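PDB 4ASH: NS6 protease from Murine norovirus 1, which probably cleaves the viral polyprotein as a calicivirus cysteine protease of the trypsin-like fold. Local coordinates for residues 5-8 and 9-12; 89-92 and 93-97. The protein carries 1 engineered substitution. All blocks are in the same frame, centred on the assembly; numbering follows the deposited sequence.

Overall arrangement
Interaction 1 (residues 5-12, a short 3-10 helix running into strand 11-14) and interaction 2, the hairpin at residues 89-97, belong to different sheets, with their centres about 11 Å apart, yet they touch directly. The main bridge is Lys90: its NZ lies 2.8 Å from Val11 O, a probable hydrogen bond, and 3.0 Å from Trp8 O, so a hairpin lysine gathers two carbonyls at the end of the helix. Trp8 adds apolar cover, its CE3 lying 3.5 Å from Met96 CG. In trypsin-like proteases the catalytic cleft lies between two beta-barrels; interaction 2 is tied to this region through Asp140, the partner of Arg91, which lies in the nucleophile motif.

Interaction 1. Residues 5-8 and 9-12; sequences VSIW and SRVV
Ile7 and Arg10 form the tightly packed side of this short 3-10 helix. Arg10 N donates to Ile7 O at 3.1 Å, while the two side chains cross at about a right angle, Ile7 CG1 meeting Arg10 CD at 4.1 Å. The branched isoleucine and the methylenes of arginine suit this buried place, where both pack on Phe20. Arg10 runs extended from CG to NE, which carries its guanidinium inward to the carbonyls of Pro71 and Trp21; these acceptors probably offset the cost of burying the charge. Val11 N binds Trp8 O at 3.0 Å. The Trp8 ring turns away from residues 9-12 onto Leu88 and Ala98 of the second sheet, a place suited to a large, flat apolar group.

The exposed side is looser and polar. Ser6 O receives a weak bond from Ser9 N and another from Ser9 OG at 3.3 Å. With chi1 at 79°, this hydroxyl sits between its backbone N and carbonyl carbon, turned back toward Ser6. Water 1, at the guanidinium's edge, accepts from Arg10 NE and is 3.0 Å from Ser6 OG.

Successive i to i+3 bonds mark a 3-10 helix, here leading into the first strand of a trypsin-like protease.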
ATOM      1  N   VAL A   5       6.813 -16.741  -0.396  1.00 51.00           N
ATOM      2  CA  VAL A   5       5.970 -17.057   0.754  1.00 47.43           C
ATOM      3  C   VAL A   5       6.225 -16.158   1.970  1.00 42.72           C
ATOM      4  O   VAL A   5       5.293 -15.819   2.704  1.00 33.64           O
ATOM      5  CB  VAL A   5       6.112 -18.547   1.168  1.00 53.12           C
ATOM      6  CG1 VAL A   5       7.569 -18.987   1.118  1.00 53.35           C
ATOM      7  CG2 VAL A   5       5.515 -18.784   2.550  1.00 53.48           C
ATOM      8  N   SER A   6       7.482 -15.767   2.173  1.00 38.39           N
ATOM      9  CA  SER A   6       7.867 -15.013   3.366  1.00 38.09           C
ATOM     10  C   SER A   6       7.365 -13.567   3.339  1.00 30.18           C
ATOM     11  O   SER A   6       7.356 -12.888   4.366  1.00 33.51           O
ATOM     12  CB  SER A   6       9.390 -15.016   3.528  1.00 40.31           C
ATOM     13  OG  SER A   6       9.999 -14.259   2.495  1.00 41.74           O
ATOM     14  N   ILE A   7       6.947 -13.099   2.170  1.00 26.84           N
ATOM     15  CA  ILE A   7       6.501 -11.717   2.030  1.00 24.05           C
ATOM     16  C   ILE A   7       5.218 -11.468   2.825  1.00 18.99           C
ATOM     17  O   ILE A   7       4.953 -10.355   3.276  1.00 22.33           O
ATOM     18  CB  ILE A   7       6.276 -11.349   0.546  1.00 22.58           C
ATOM     19  CG1 ILE A   7       6.326  -9.831   0.344  1.00 22.79           C
ATOM     20  CG2 ILE A   7       4.961 -11.936   0.035  1.00 27.61           C
ATOM     21  CD1 ILE A   7       6.370  -9.412  -1.112  1.00 29.15           C
ATOM     22  N   TRP A   8       4.409 -12.505   2.991  1.00 19.70           N
ATOM     23  CA  TRP A   8       3.133 -12.337   3.669  1.00 14.77           C
ATOM     24  C   TRP A   8       3.254 -11.994   5.157  1.00 16.93           C
ATOM     25  O   TRP A   8       2.370 -11.355   5.724  1.00 18.16           O
ATOM     26  CB  TRP A   8       2.277 -13.596   3.490  1.00 19.44           C
ATOM     27  CG  TRP A   8       1.754 -13.745   2.099  1.00 20.54           C
ATOM     28  CD1 TRP A   8       2.301 -14.475   1.083  1.00 27.41           C
ATOM     29  CD2 TRP A   8       0.592 -13.117   1.564  1.00 16.32           C
ATOM     30  NE1 TRP A   8       1.544 -14.343  -0.057  1.00 25.70           N
ATOM     31  CE2 TRP A   8       0.486 -13.514   0.210  1.00 21.65           C
ATOM     32  CE3 TRP A   8      -0.368 -12.256   2.090  1.00 15.04           C
ATOM     33  CZ2 TRP A   8      -0.559 -13.103  -0.612  1.00 18.23           C
ATOM     34  CZ3 TRP A   8      -1.416 -11.844   1.264  1.00 17.28           C
ATOM     35  CH2 TRP A   8      -1.496 -12.267  -0.067  1.00 18.00           C
ATOM     36  N   SER A   9       4.343 -12.405   5.803  1.00 21.85           N
ATOM     37  CA  SER A   9       4.480 -12.104   7.223  1.00 21.87           C
ATOM     38  C   SER A   9       4.698 -10.607   7.440  1.00 16.54           C
ATOM     39  O   SER A   9       4.595 -10.125   8.577  1.00 19.99           O
ATOM     40  CB  SER A   9       5.622 -12.908   7.857  1.00 26.47           C
ATOM     41  OG  SER A   9       6.863 -12.317   7.550  1.00 27.27           O
ATOM     42  N   ARG A  10       4.947  -9.887   6.339  1.00 18.70           N
ATOM     43  CA  ARG A  10       5.129  -8.431   6.328  1.00 19.23           C
ATOM     44  C   ARG A  10       3.802  -7.680   6.357  1.00 14.82           C
ATOM     45  O   ARG A  10       3.776  -6.470   6.618  1.00 14.31           O
ATOM     46  CB  ARG A  10       5.867  -7.970   5.060  1.00 20.78           C
ATOM     47  CG  ARG A  10       7.311  -8.420   4.892  1.00 27.92           C
ATOM     48  CD  ARG A  10       7.835  -7.870   3.570  1.00 29.46           C
ATOM     49  NE  ARG A  10       9.149  -8.400   3.239  1.00 31.58           N
ATOM     50  CZ  ARG A  10      10.264  -7.683   3.206  1.00 29.01           C
ATOM     51  NH1 ARG A  10      10.237  -6.372   3.443  1.00 22.27           N
ATOM     52  NH2 ARG A  10      11.404  -8.280   2.904  1.00 36.13           N
ATOM     53  N   VAL A  11       2.708  -8.385   6.052  1.00 14.84           N
ATOM     54  CA  VAL A  11       1.384  -7.777   6.011  1.00 13.40           C
ATOM     55  C   VAL A  11       0.721  -8.052   7.355  1.00 14.35           C
ATOM     56  O   VAL A  11       0.536  -9.213   7.737  1.00 17.75           O
ATOM     57  CB  VAL A  11       0.528  -8.349   4.860  1.00 16.87           C
ATOM     58  CG1 VAL A  11      -0.828  -7.648   4.794  1.00 16.10           C
ATOM     59  CG2 VAL A  11       1.255  -8.193   3.516  1.00 15.16           C
ATOM     60  N   VAL A  12       0.436  -6.987   8.099  1.00 15.55           N
ATOM     61  CA  VAL A  12      -0.162  -7.116   9.436  1.00 14.59           C
ATOM     62  C   VAL A  12      -1.341  -6.175   9.632  1.00 17.85           C
ATOM     63  O   VAL A  12      -1.443  -5.141   8.966  1.00 15.05           O
ATOM     64  CB  VAL A  12       0.871  -6.884  10.575  1.00 15.84           C
ATOM     65  CG1 VAL A  12       2.007  -7.907  10.491  1.00 21.02           C
ATOM     66  CG2 VAL A  12       1.432  -5.456  10.533  1.00 19.58           C
TER
HETATM   67  O   HOH W   1       9.984 -11.278   2.128  1.00 41.77           O

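Interaction 2. Residues 89-92 and 93-97; sequences VKRA and SGEML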
ATOM      1  N   VAL A  89      -3.658  -9.192  -0.440  1.00 15.48           N
ATOM      2  CA  VAL A  89      -4.747  -9.011   0.517  1.00 12.49           C
ATOM      3  C   VAL A  89      -4.706 -10.074   1.599  1.00 16.50           C
ATOM      4  O   VAL A  89      -4.740 -11.267   1.301  1.00 19.42           O
ATOM      5  CB  VAL A  89      -6.115  -9.098  -0.162  1.00 16.73           C
ATOM      6  CG1 VAL A  89      -7.221  -9.071   0.875  1.00 22.07           C
ATOM      7  CG2 VAL A  89      -6.291  -7.953  -1.143  1.00 20.09           C
ATOM      8  N   LYS A  90      -4.632  -9.643   2.849  1.00 15.09           N
ATOM      9  CA  LYS A  90      -4.942 -10.561   3.953  1.00 14.35           C
ATOM     10  C   LYS A  90      -6.324 -10.260   4.463  1.00 17.79           C
ATOM     11  O   LYS A  90      -6.732  -9.104   4.498  1.00 19.04           O
ATOM     12  CB  LYS A  90      -3.967 -10.384   5.111  1.00 19.58           C
ATOM     13  CG  LYS A  90      -2.682 -11.158   4.971  1.00 25.76           C
ATOM     14  CD  LYS A  90      -1.985 -11.239   6.328  1.00 22.32           C
ATOM     15  CE  LYS A  90      -0.702 -12.029   6.237  1.00 23.57           C
ATOM     16  NZ  LYS A  90       0.046 -11.953   7.527  1.00 20.67           N
ATOM     17  N   ARG A  91      -7.037 -11.305   4.888  1.00 16.65           N
ATOM     18  CA  ARG A  91      -8.309 -11.140   5.574  1.00 15.81           C
ATOM     19  C   ARG A  91      -8.084 -11.432   7.051  1.00 17.32           C
ATOM     20  O   ARG A  91      -7.071 -12.024   7.413  1.00 17.40           O
ATOM     21  CB  ARG A  91      -9.349 -12.076   4.973  1.00 14.69           C
ATOM     22  CG  ARG A  91      -9.688 -11.766   3.500  1.00 16.99           C
ATOM     23  CD  ARG A  91     -10.649 -10.588   3.374  1.00 18.65           C
ATOM     24  NE  ARG A  91     -10.506  -9.830   2.119  1.00 17.26           N
ATOM     25  CZ  ARG A  91     -10.992 -10.193   0.935  1.00 20.41           C
ATOM     26  NH1 ARG A  91     -11.651 -11.336   0.790  1.00 22.21           N
ATOM     27  NH2 ARG A  91     -10.799  -9.407  -0.127  1.00 21.82           N
ATOM     28  N   ALA A  92      -9.010 -10.978   7.887  1.00 18.04           N
ATOM     29  CA  ALA A  92      -8.888 -11.096   9.331  1.00 17.15           C
ATOM     30  C   ALA A  92      -8.609 -12.537   9.753  1.00 17.89           C
ATOM     31  O   ALA A  92      -7.900 -12.779  10.731  1.00 18.95           O
ATOM     32  CB  ALA A  92     -10.154 -10.582   9.996  1.00 22.05           C
ATOM     33  N   SER A  93      -9.142 -13.490   8.997  1.00 19.12           N
ATOM     34  CA  SER A  93      -8.939 -14.910   9.279  1.00 20.43           C
ATOM     35  C   SER A  93      -7.492 -15.353   9.095  1.00 16.97           C
ATOM     36  O   SER A  93      -7.121 -16.445   9.535  1.00 19.17           O
ATOM     37  CB  SER A  93      -9.805 -15.753   8.352  1.00 20.85           C
ATOM     38  OG  SER A  93      -9.306 -15.661   7.025  1.00 19.54           O
ATOM     39  N   GLY A  94      -6.682 -14.515   8.435  1.00 16.46           N
ATOM     40  CA  GLY A  94      -5.323 -14.878   8.079  1.00 16.69           C
ATOM     41  C   GLY A  94      -5.225 -15.415   6.661  1.00 17.67           C
ATOM     42  O   GLY A  94      -4.120 -15.691   6.169  1.00 17.97           O
ATOM     43  N   GLU A  95      -6.380 -15.583   6.008  1.00 18.86           N
ATOM     44  CA  GLU A  95      -6.407 -15.975   4.602  1.00 17.30           C
ATOM     45  C   GLU A  95      -5.581 -14.999   3.772  1.00 17.70           C
ATOM     46  O   GLU A  95      -5.630 -13.793   4.001  1.00 19.14           O
ATOM     47  CB  GLU A  95      -7.843 -16.024   4.076  1.00 19.51           C
ATOM     48  CG  GLU A  95      -7.940 -16.546   2.643  1.00 27.49           C
ATOM     49  CD  GLU A  95      -9.355 -16.530   2.087  1.00 37.80           C
ATOM     50  OE1 GLU A  95     -10.287 -16.079   2.789  1.00 26.97           O
ATOM     51  OE2 GLU A  95      -9.531 -16.964   0.927  1.00 46.44           O
ATOM     52  N   MET A  96      -4.818 -15.540   2.828  1.00 18.22           N
ATOM     53  CA  MET A  96      -3.946 -14.736   1.969  1.00 17.33           C
ATOM     54  C   MET A  96      -4.418 -14.846   0.529  1.00 20.30           C
ATOM     55  O   MET A  96      -4.429 -15.928  -0.055  1.00 27.36           O
ATOM     56  CB  MET A  96      -2.500 -15.212   2.113  1.00 17.03           C
ATOM     57  CG  MET A  96      -1.927 -14.992   3.512  1.00 19.69           C
ATOM     58  SD  MET A  96      -0.530 -16.054   3.940  1.00 24.91           S
ATOM     59  CE  MET A  96      -1.428 -17.590   4.236  1.00 23.22           C
ATOM     60  N   LEU A  97      -4.823 -13.714  -0.037  1.00 17.88           N
ATOM     61  CA  LEU A  97      -5.368 -13.692  -1.383  1.00 18.80           C
ATOM     62  C   LEU A  97      -4.569 -12.722  -2.238  1.00 20.46           C
ATOM     63  O   LEU A  97      -4.685 -11.513  -2.077  1.00 23.74           O
ATOM     64  CB  LEU A  97      -6.819 -13.218  -1.361  1.00 22.19           C
ATOM     65  CG  LEU A  97      -7.814 -14.089  -0.597  1.00 30.31           C
ATOM     66  CD1 LEU A  97      -9.092 -13.313  -0.325  1.00 34.12           C
ATOM     67  CD2 LEU A  97      -8.100 -15.343  -1.391  1.00 40.01           C
TER
HETATM   68  O   HOH W   2     -12.480 -13.591   2.539  1.00 28.96           O
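Val89 pairs with Leu97, and Lys90 with Met96, in a beta hairpin whose antiparallel strands 84-90 and 96-111 are joined by a type I turn with a G1 beta bulge (a 3:5 hairpin).

Backbone hydrogen bonds set the register. Val89 and Leu97 are a hydrogen-bonded pair, with Leu97 N to Val89 O at 2.8 Å and nearly straight (175° at the hydrogen), and the return bond from Val89 N to Leu97 O more bent. Lys90 and Met96 form the non-hydrogen-bonded pair that follows. Nearer the turn, Arg91 N donates to Glu95 O, and Gly94 N closes the turn on Arg91 O at 2.7 Å. Gly94 is the bulge residue; its positive phi would press a side chain against the preceding carbonyl. Ser93 OG accepts from Glu95 N at 3.1 Å, an ST turn that braces the loop.

Apolar contacts follow the two faces. Val89 and Leu97 share one, CB to CB 4.3 Å; on the other, Lys90 and Met96 lie side by side, the lysine stem packing on Met96 CG before its amine reaches the carbonyls of Val11 and Trp8.

Charge and solvent organise the rest. Arg91 bends at chi2 (-79°), folding across Leu97. Its NH2 forms a salt bridge with Asp140, in the family's Gly-Asp-Cys-Gly nucleophile motif; alanine replaces the cysteine here, probably the engineered change. Water 2 accepts from Arg91 NH1 and donates weakly to Glu95 OE1. Over one face of the guanidinium sits a methyl group, Leu97 CD1, 3.4 Å from Arg91 NH1.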